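Local coordinates for regulatory protein RecX (Lactobacillus reuteri, PDB 3D5L) that modulates the activity of the recombinase RecA and is linked to DNA repair, at residues R76-I81 / K101-Q106; Y64-D69 / K86-P91. One frame throughout, in Å; residues are numbered along the deposited sequence.

Contact 1 of 2, residues R76-I81 / K101-Q106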
loop_
_atom_site.group_PDB
_atom_site.type_symbol
_atom_site.label_atom_id
_atom_site.label_comp_id
_atom_site.label_asym_id
_atom_site.label_seq_id
_atom_site.Cartn_x
_atom_site.Cartn_y
_atom_site.Cartn_z
ATOM N N ARG A 76 -4.116 0.755 0.847
ATOM C CA ARG A 76 -2.849 0.720 0.111
ATOM C C ARG A 76 -1.751 -0.032 0.850
ATOM O O ARG A 76 -1.701 -0.013 2.079
ATOM C CB ARG A 76 -2.295 2.132 -0.115
ATOM C CG ARG A 76 -3.302 3.203 -0.450
ATOM C CD ARG A 76 -3.874 3.046 -1.836
ATOM N NE ARG A 76 -4.756 4.161 -2.136
ATOM C CZ ARG A 76 -5.401 4.314 -3.283
ATOM N NH1 ARG A 76 -5.266 3.407 -4.255
ATOM N NH2 ARG A 76 -6.180 5.374 -3.458
ATOM N N THR A 77 -0.854 -0.655 0.085
ATOM C CA THR A 77 0.295 -1.370 0.641
ATOM C C THR A 77 1.417 -0.341 0.645
ATOM O O THR A 77 1.260 0.771 0.121
ATOM C CB THR A 77 0.787 -2.520 -0.266
ATOM O OG1 THR A 77 1.121 -1.984 -1.555
ATOM C CG2 THR A 77 -0.268 -3.604 -0.416
ATOM N N GLU A 78 2.552 -0.716 1.216
ATOM C CA GLU A 78 3.697 0.176 1.253
ATOM C C GLU A 78 4.186 0.379 -0.178
ATOM O O GLU A 78 4.497 1.496 -0.592
ATOM C CB GLU A 78 4.806 -0.442 2.108
ATOM C CG GLU A 78 6.145 0.251 1.976
ATOM C CD GLU A 78 7.212 -0.366 2.863
ATOM O OE1 GLU A 78 7.066 -0.283 4.109
ATOM O OE2 GLU A 78 8.189 -0.931 2.308
ATOM N N SER A 79 4.244 -0.707 -0.938
ATOM C CA SER A 79 4.701 -0.619 -2.315
ATOM C C SER A 79 3.764 0.233 -3.169
ATOM O O SER A 79 4.162 0.703 -4.231
ATOM C CB SER A 79 4.860 -2.014 -2.928
ATOM O OG SER A 79 3.616 -2.666 -3.067
ATOM N N ASP A 80 2.522 0.426 -2.721
ATOM C CA ASP A 80 1.596 1.277 -3.473
ATOM C C ASP A 80 2.007 2.723 -3.220
ATOM O O ASP A 80 1.999 3.554 -4.125
ATOM C CB ASP A 80 0.144 1.090 -3.017
ATOM C CG ASP A 80 -0.477 -0.203 -3.523
ATOM O OD1 ASP A 80 -0.034 -0.720 -4.578
ATOM O OD2 ASP A 80 -1.430 -0.686 -2.868
ATOM N N ILE A 81 2.370 3.012 -1.974
ATOM C CA ILE A 81 2.797 4.351 -1.596
ATOM C C ILE A 81 4.103 4.736 -2.295
ATOM O O ILE A 81 4.230 5.845 -2.803
ATOM C CB ILE A 81 2.995 4.446 -0.083
ATOM C CG1 ILE A 81 1.683 4.110 0.629
ATOM C CG2 ILE A 81 3.501 5.836 0.290
ATOM C CD1 ILE A 81 0.521 5.002 0.246
ATOM N N LYS A 101 7.336 8.240 8.233
ATOM C CA LYS A 101 6.369 9.109 8.881
ATOM C C LYS A 101 4.955 8.552 8.791
ATOM O O LYS A 101 4.201 8.602 9.763
ATOM C CB LYS A 101 6.406 10.522 8.288
ATOM C CG LYS A 101 5.317 11.420 8.877
ATOM C CD LYS A 101 5.529 12.913 8.609
ATOM C CE LYS A 101 4.476 13.724 9.380
ATOM N NZ LYS A 101 4.609 15.206 9.219
ATOM N N LEU A 102 4.587 8.025 7.627
ATOM C CA LEU A 102 3.256 7.457 7.451
ATOM C C LEU A 102 3.128 6.204 8.303
ATOM O O LEU A 102 2.084 5.939 8.892
ATOM C CB LEU A 102 3.018 7.092 5.983
ATOM C CG LEU A 102 2.734 8.237 5.012
ATOM C CD1 LEU A 102 2.867 7.713 3.586
ATOM C CD2 LEU A 102 1.337 8.806 5.276
ATOM N N ARG A 103 4.209 5.437 8.356
ATOM C CA ARG A 103 4.246 4.204 9.126
ATOM C C ARG A 103 4.080 4.543 10.610
ATOM O O ARG A 103 3.305 3.902 11.327
ATOM C CB ARG A 103 5.582 3.499 8.877
ATOM C CG ARG A 103 5.555 1.996 9.054
ATOM C CD ARG A 103 6.940 1.423 8.800
ATOM N NE ARG A 103 7.278 1.310 7.381
ATOM C CZ ARG A 103 8.470 1.621 6.877
ATOM N NH1 ARG A 103 9.432 2.079 7.673
ATOM N NH2 ARG A 103 8.711 1.452 5.580
ATOM N N GLY A 104 4.803 5.563 11.058
ATOM C CA GLY A 104 4.707 5.991 12.442
ATOM C C GLY A 104 3.296 6.413 12.829
ATOM O O GLY A 104 2.880 6.210 13.971
ATOM N N GLN A 105 2.560 7.009 11.888
ATOM C CA GLN A 105 1.184 7.436 12.147
ATOM C C GLN A 105 0.264 6.275 11.812
ATOM O O GLN A 105 -0.964 6.388 11.873
ATOM C CB GLN A 105 0.818 8.645 11.284
ATOM C CG GLN A 105 1.641 9.904 11.547
ATOM C CD GLN A 105 1.501 10.419 12.975
ATOM O OE1 GLN A 105 2.038 9.834 13.919
ATOM N NE2 GLN A 105 0.774 11.518 13.137
ATOM N N GLN A 106 0.891 5.157 11.463
ATOM C CA GLN A 106 0.209 3.928 11.085
ATOM C C GLN A 106 -0.925 4.145 10.091
ATOM O O GLN A 106 -2.069 3.727 10.304
ATOM C CB GLN A 106 -0.312 3.180 12.315
ATOM C CG GLN A 106 -0.238 1.665 12.135
ATOM C CD GLN A 106 1.168 1.191 11.743
ATOM O OE1 GLN A 106 2.148 1.431 12.461
ATOM N NE2 GLN A 106 1.271 0.520 10.598
#
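Ile81 and Leu102 form the tight side of this contact. Both are buried, and they touch through one methyl each: Ile81 CG2 lies 3.8 Å from Leu102 CD1. The isoleucine puts CG2 anti to its own backbone N, and this carries the methyl over to the leucine. Tyr70 and Leu99 pack on Ile81, and Tyr64 packs on Leu102, so the pair sits among the apolar side chains between the helices. The first turn of helix 78-87 here meets the last turn of helix 92-104 in the first three-helix domain of RecX, a family related to helix-turn-helix folds. Thr77 is the N-cap of the first of these helices; its backbone N donates to Asp80 OD2 at 3.0 Å. Gln106 ends the other with a Schellman motif.

The other side is looser; Glu78 and Arg103 are both partly exposed. There Glu78 reaches out with an extended chain, and Arg103 bends at chi3 (-78°) to bring its guanidinium round. Arg103 NH2 donates to Glu78 OE1 at 2.8 Å, with an N-H...O angle of 154°. This is a salt bridge with a single hydrogen bond. NH2 arrives well above the carboxylate plane, 56° out of it, while OE1 lies at the guanidinium edge, near its plane. With an alanine in place of Glu78, Arg103 would probably lose this carboxylate partner, and its guanidinium would be freer to turn. The acid at a helix start and the base at a helix end are also likely to suit the two helix dipoles. Glu96 and Ile108 touch Arg103 from beyond the two segments.

Contact 2 of 2, residues Y64-D69 / K86-P91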
loop_
_atom_site.group_PDB
_atom_site.type_symbol
_atom_site.label_atom_id
_atom_site.label_comp_id
_atom_site.label_asym_id
_atom_site.label_seq_id
_atom_site.Cartn_x
_atom_site.Cartn_y
_atom_site.Cartn_z
ATOM N N TYR A 64 3.788 14.556 1.434
ATOM C CA TYR A 64 3.173 13.834 2.520
ATOM C C TYR A 64 1.665 14.065 2.478
ATOM O O TYR A 64 0.889 13.115 2.579
ATOM C CB TYR A 64 3.742 14.319 3.853
ATOM C CG TYR A 64 3.153 13.591 5.032
ATOM C CD1 TYR A 64 3.487 12.255 5.288
ATOM C CD2 TYR A 64 2.244 14.221 5.878
ATOM C CE1 TYR A 64 2.927 11.562 6.364
ATOM C CE2 TYR A 64 1.677 13.538 6.954
ATOM C CZ TYR A 64 2.030 12.210 7.190
ATOM O OH TYR A 64 1.507 11.555 8.278
ATOM N N SER A 65 1.259 15.328 2.329
ATOM C CA SER A 65 -0.163 15.695 2.263
ATOM C C SER A 65 -0.859 14.941 1.149
ATOM O O SER A 65 -1.960 14.424 1.331
ATOM C CB SER A 65 -0.329 17.194 1.998
ATOM O OG SER A 65 0.258 17.956 3.026
ATOM N N ARG A 66 -0.226 14.895 -0.020
ATOM C CA ARG A 66 -0.813 14.186 -1.150
ATOM C C ARG A 66 -0.943 12.676 -0.882
ATOM O O ARG A 66 -1.871 12.043 -1.382
ATOM C CB ARG A 66 0.006 14.442 -2.405
ATOM C CG ARG A 66 0.025 15.905 -2.806
ATOM C CD ARG A 66 0.368 16.056 -4.271
ATOM N NE ARG A 66 -0.457 15.169 -5.089
ATOM C CZ ARG A 66 -0.398 15.108 -6.416
ATOM N NH1 ARG A 66 0.446 15.891 -7.078
ATOM N NH2 ARG A 66 -1.160 14.246 -7.075
ATOM N N MET A 67 -0.022 12.086 -0.113
ATOM C CA MET A 67 -0.161 10.667 0.192
ATOM C C MET A 67 -1.364 10.536 1.144
ATOM O O MET A 67 -2.037 9.507 1.149
ATOM C CB MET A 67 1.108 10.087 0.848
ATOM C CG MET A 67 2.318 9.934 -0.094
ATOM S SD MET A 67 1.915 9.079 -1.677
ATOM C CE MET A 67 1.257 10.455 -2.693
ATOM N N LEU A 68 -1.636 11.583 1.932
ATOM C CA LEU A 68 -2.782 11.563 2.846
ATOM C C LEU A 68 -4.080 11.534 2.058
ATOM O O LEU A 68 -5.043 10.902 2.477
ATOM C CB LEU A 68 -2.795 12.785 3.782
ATOM C CG LEU A 68 -1.686 12.858 4.829
ATOM C CD1 LEU A 68 -2.014 13.954 5.843
ATOM C CD2 LEU A 68 -1.542 11.493 5.518
ATOM N N ASP A 69 -4.109 12.235 0.926
ATOM C CA ASP A 69 -5.295 12.252 0.071
ATOM C C ASP A 69 -5.383 10.904 -0.669
ATOM O O ASP A 69 -6.460 10.377 -0.885
ATOM C CB ASP A 69 -5.219 13.380 -0.971
ATOM C CG ASP A 69 -5.163 14.767 -0.346
ATOM O OD1 ASP A 69 -5.861 15.003 0.665
ATOM O OD2 ASP A 69 -4.436 15.640 -0.886
ATOM N N LYS A 86 6.829 7.730 -6.460
ATOM C CA LYS A 86 7.640 7.678 -7.666
ATOM C C LYS A 86 6.819 8.248 -8.826
ATOM O O LYS A 86 7.333 9.015 -9.641
ATOM C CB LYS A 86 8.056 6.233 -7.972
ATOM C CG LYS A 86 9.116 5.665 -7.024
ATOM C CD LYS A 86 9.604 4.286 -7.469
ATOM C CE LYS A 86 11.013 3.978 -6.908
ATOM N NZ LYS A 86 11.057 2.866 -5.901
ATOM N N GLU A 87 5.538 7.890 -8.886
ATOM C CA GLU A 87 4.656 8.377 -9.948
ATOM C C GLU A 87 4.593 9.910 -10.039
ATOM O O GLU A 87 4.581 10.467 -11.139
ATOM C CB GLU A 87 3.240 7.807 -9.767
ATOM C CG GLU A 87 2.244 8.211 -10.856
ATOM C CD GLU A 87 0.905 7.467 -10.755
ATOM O OE1 GLU A 87 0.900 6.219 -10.875
ATOM O OE2 GLU A 87 -0.147 8.135 -10.563
ATOM N N ILE A 88 4.549 10.600 -8.904
ATOM C CA ILE A 88 4.486 12.063 -8.951
ATOM C C ILE A 88 5.873 12.687 -8.789
ATOM O O ILE A 88 6.024 13.806 -8.296
ATOM C CB ILE A 88 3.516 12.641 -7.880
ATOM C CG1 ILE A 88 4.036 12.360 -6.473
ATOM C CG2 ILE A 88 2.134 12.032 -8.063
ATOM C CD1 ILE A 88 3.240 13.067 -5.374
ATOM N N ASP A 89 6.875 11.927 -9.222
ATOM C CA ASP A 89 8.274 12.319 -9.183
ATOM C C ASP A 89 8.733 12.990 -7.889
ATOM O O ASP A 89 9.162 14.143 -7.879
ATOM C CB ASP A 89 8.589 13.221 -10.376
ATOM C CG ASP A 89 10.080 13.395 -10.589
ATOM O OD1 ASP A 89 10.809 12.373 -10.627
ATOM O OD2 ASP A 89 10.522 14.556 -10.721
ATOM N N THR A 90 8.662 12.252 -6.794
ATOM C CA THR A 90 9.085 12.784 -5.515
ATOM C C THR A 90 10.587 12.555 -5.373
ATOM O O THR A 90 11.097 11.496 -5.745
ATOM C CB THR A 90 8.346 12.071 -4.367
ATOM O OG1 THR A 90 6.935 12.259 -4.528
ATOM C CG2 THR A 90 8.769 12.625 -3.023
ATOM N N PRO A 91 11.325 13.560 -4.860
ATOM C CA PRO A 91 12.769 13.362 -4.701
ATOM C C PRO A 91 12.994 12.060 -3.927
ATOM O O PRO A 91 12.290 11.776 -2.952
ATOM C CB PRO A 91 13.189 14.604 -3.935
ATOM C CG PRO A 91 12.297 15.649 -4.557
ATOM C CD PRO A 91 10.954 14.960 -4.586
#
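The Schellman motif that ends helix 78-87 brings Ile88 against Arg66 and Met67 of helix 48-71. Ile88 is the first residue to leave the helical conformation, and Asp89 follows with positive phi. Asp89 N donates to Lys86 O at 3.0 Å. Leu85 O takes two bonds from Thr90, one from its backbone N and one from OG1. The turn is thus held by its own bonds, and Ile88 projects from it toward the long helix.

Two branches of Ile88 do the touching. CG2 comes within 4.1 Å of Arg66 NH2. CD1 stands over the same guanidinium, 4.1 Å above its plane and displaced toward the rim. The contact is therefore apolar carbon over one flat face of the arginine, and the N-H edges are not used for it. Arg66 bends at chi3 (49°), which turns its end across to the isoleucine. The two side chains approach from opposite directions.

This pairing belongs to the first three-helix domain, where the C-terminal part of helix 48-71 packs along the next helix. Met67 takes the inner side. Its CE lies 4.2 Å from Ile88 CD1, so Ile88 CD1 meets both the CE methyl of buried Met67 and the face of the exposed arginine. Chi1 of Ile88 (65°) places CG1 with the backbone N on one flank and the carbonyl carbon on the other, and CD1 extends from it to Met67. Deeper in, Met67 also packs on Ile81, Lys84, Leu85 and Leu102. Arg66 also touches Lys84. Arg66 and Ile88 both touch a neighbouring molecule in the crystal, and the lattice may therefore influence the pose of the arginine.

After the N-terminal antiparallel sheet, the long helix 48-71 carries residues 64-69. The chain then turns into helix 78-87, whose start holds 76-81 and whose end runs into 86-91. Contact 2 closes the loop back from that end to the long helix. Helix 92-104 follows, and contact 1 closes a second loop when 101-106 returns to the start of helix 78-87. The segments alternate, so the two loops cross rather than nest. Helix 78-87 takes part in both, at opposite ends. The contacts also meet directly: Leu102 CD2 is 3.4 Å from Tyr64 CE1, which joins helix 48-71 to helix 92-104.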